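Acetyltransferase (Escherichia coli, PDB 7BYY) acetylates aminoacyl-tRNAs, probably including glycyl-tRNA, with acetyl-CoA as donor, as a GNAT-family toxin. Local coordinates at residues A[96-101]-A[120-125]. The protein carries 1 engineered substitution. Residues are numbered along the deposited sequence; the frame is centred on the assembly and turned at random.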
loop_
_atom_site.group_PDB
_atom_site.type_symbol
_atom_site.label_atom_id
_atom_site.label_comp_id
_atom_site.label_asym_id
_atom_site.label_seq_id
_atom_site.Cartn_x
_atom_site.Cartn_y
_atom_site.Cartn_z
ATOM N N GLY A 96 -5.702 -0.488 6.747
ATOM C CA GLY A 96 -4.758 -0.800 5.691
ATOM C C GLY A 96 -3.395 -1.124 6.267
ATOM O O GLY A 96 -2.862 -0.371 7.087
ATOM N N VAL A 97 -2.838 -2.263 5.849
ATOM C CA VAL A 97 -1.543 -2.734 6.327
ATOM C C VAL A 97 -0.771 -3.335 5.160
ATOM O O VAL A 97 -1.309 -3.561 4.075
ATOM C CB VAL A 97 -1.665 -3.784 7.457
ATOM C CG1 VAL A 97 -2.381 -3.208 8.676
ATOM C CG2 VAL A 97 -2.357 -5.040 6.943
ATOM N N VAL A 98 0.506 -3.608 5.403
ATOM C CA VAL A 98 1.331 -4.381 4.485
ATOM C C VAL A 98 1.409 -5.801 5.024
ATOM O O VAL A 98 1.811 -6.014 6.173
ATOM C CB VAL A 98 2.730 -3.768 4.328
ATOM C CG1 VAL A 98 3.658 -4.752 3.627
ATOM C CG2 VAL A 98 2.649 -2.456 3.558
ATOM N N ARG A 99 1.016 -6.776 4.210
ATOM C CA ARG A 99 1.047 -8.168 4.636
ATOM C C ARG A 99 2.366 -8.813 4.234
ATOM O O ARG A 99 2.780 -8.728 3.073
ATOM C CB ARG A 99 -0.117 -8.963 4.045
ATOM C CG ARG A 99 -0.050 -10.441 4.402
ATOM C CD ARG A 99 -1.228 -11.220 3.863
ATOM N NE ARG A 99 -1.510 -10.878 2.476
ATOM C CZ ARG A 99 -2.146 -11.676 1.626
ATOM N NH1 ARG A 99 -2.561 -12.873 2.027
ATOM N NH2 ARG A 99 -2.364 -11.275 0.376
ATOM N N LEU A 100 3.022 -9.452 5.200
ATOM C CA LEU A 100 4.185 -10.290 4.938
ATOM C C LEU A 100 3.683 -11.703 4.674
ATOM O O LEU A 100 3.164 -12.365 5.580
ATOM C CB LEU A 100 5.155 -10.254 6.116
ATOM C CG LEU A 100 6.542 -10.847 5.871
ATOM C CD1 LEU A 100 7.243 -10.076 4.775
ATOM C CD2 LEU A 100 7.371 -10.836 7.142
ATOM N N VAL A 101 3.814 -12.163 3.433
ATOM C CA VAL A 101 3.256 -13.456 3.059
ATOM C C VAL A 101 4.296 -14.571 3.049
ATOM O O VAL A 101 3.921 -15.750 3.136
ATOM C CB VAL A 101 2.541 -13.372 1.692
ATOM C CG1 VAL A 101 1.685 -12.116 1.624
ATOM C CG2 VAL A 101 3.537 -13.402 0.555
ATOM N N CYS A 120 14.795 -6.662 8.918
ATOM C CA CYS A 120 15.133 -5.251 9.052
ATOM C C CYS A 120 15.245 -4.574 7.691
ATOM O O CYS A 120 14.928 -3.386 7.566
ATOM C CB CYS A 120 16.425 -5.085 9.851
ATOM S SG CYS A 120 16.151 -4.734 11.612
ATOM N N ASP A 121 15.678 -5.308 6.662
ATOM C CA ASP A 121 15.634 -4.752 5.314
ATOM C C ASP A 121 14.199 -4.625 4.821
ATOM O O ASP A 121 13.887 -3.714 4.045
ATOM C CB ASP A 121 16.458 -5.612 4.354
ATOM C CG ASP A 121 17.954 -5.431 4.547
ATOM O OD1 ASP A 121 18.694 -6.434 4.449
ATOM O OD2 ASP A 121 18.387 -4.286 4.805
ATOM N N PHE A 122 13.316 -5.521 5.265
ATOM C CA PHE A 122 11.902 -5.392 4.936
ATOM C C PHE A 122 11.262 -4.246 5.709
ATOM O O PHE A 122 10.403 -3.534 5.177
ATOM C CB PHE A 122 11.183 -6.710 5.223
ATOM C CG PHE A 122 9.689 -6.606 5.199
ATOM C CD1 PHE A 122 9.011 -6.467 3.998
ATOM C CD2 PHE A 122 8.958 -6.654 6.376
ATOM C CE1 PHE A 122 7.632 -6.373 3.973
ATOM C CE2 PHE A 122 7.583 -6.560 6.358
ATOM C CZ PHE A 122 6.918 -6.422 5.154
ATOM N N PHE A 123 11.671 -4.051 6.965
ATOM C CA PHE A 123 11.164 -2.925 7.744
ATOM C C PHE A 123 11.554 -1.597 7.107
ATOM O O PHE A 123 10.760 -0.650 7.089
ATOM C CB PHE A 123 11.683 -3.000 9.181
ATOM C CG PHE A 123 10.966 -4.006 10.035
ATOM C CD1 PHE A 123 9.869 -4.700 9.544
ATOM C CD2 PHE A 123 11.389 -4.262 11.330
ATOM C CE1 PHE A 123 9.207 -5.627 10.332
ATOM C CE2 PHE A 123 10.731 -5.188 12.121
ATOM C CZ PHE A 123 9.640 -5.872 11.621
ATOM N N GLU A 124 12.777 -1.509 6.579
ATOM C CA GLU A 124 13.193 -0.289 5.901
ATOM C C GLU A 124 12.361 -0.038 4.652
ATOM O O GLU A 124 12.080 1.118 4.313
ATOM C CB GLU A 124 14.677 -0.362 5.543
ATOM C CG GLU A 124 15.298 0.989 5.254
ATOM C CD GLU A 124 15.558 1.785 6.518
ATOM O OE1 GLU A 124 16.220 1.243 7.431
ATOM O OE2 GLU A 124 15.103 2.949 6.598
ATOM N N HIS A 125 11.955 -1.102 3.958
ATOM C CA HIS A 125 11.093 -0.932 2.797
ATOM C C HIS A 125 9.675 -0.558 3.205
ATOM O O HIS A 125 9.009 0.208 2.495
ATOM C CB HIS A 125 11.087 -2.205 1.955
ATOM C CG HIS A 125 10.575 -2.002 0.566
ATOM N ND1 HIS A 125 11.297 -1.338 -0.403
ATOM C CD2 HIS A 125 9.408 -2.363 -0.017
ATOM C CE1 HIS A 125 10.600 -1.307 -1.524
ATOM N NE2 HIS A 125 9.449 -1.922 -1.317
#
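The F122 ring carries L100 over one face and V98 at its edge, joining helix 114-132 to strand 94-105 in the first half of a beta-alpha-beta unit of the GNAT fold, whose second strand is 137-142. CD1 of L100 sits almost over the middle of the ring, 3.7 Å from the centroid of F122 and 13° off its normal, a CH-pi contact made through that methyl. The ring atoms of F122 from CD1 round to CD2 lie at similar distances from it, as expected of a centred approach. V98 meets the far end of the same ring near its plane. CG1, set anti to the backbone N (chi1 167°), is the branch that reaches the ring. F122 likewise holds CG anti to its own N (chi1 168°), which carries the ring across to the side chains of L100 and V98. CA of L100 and CA of F122 are 9.1 Å apart, and the two side chains fill that distance together. All three residues are buried and the joint is wholly apolar. F73 meets the F122 ring with the planes inclined at about 60°, and F122 also touches C71 of strand 67-79 and V138 of strand 137-142. V98 also packs on L133 of the second subunit, placing this contact beside the subunit interface. At the ring's tip, CZ of F122 lies 4.0 Å from CG1 of V98.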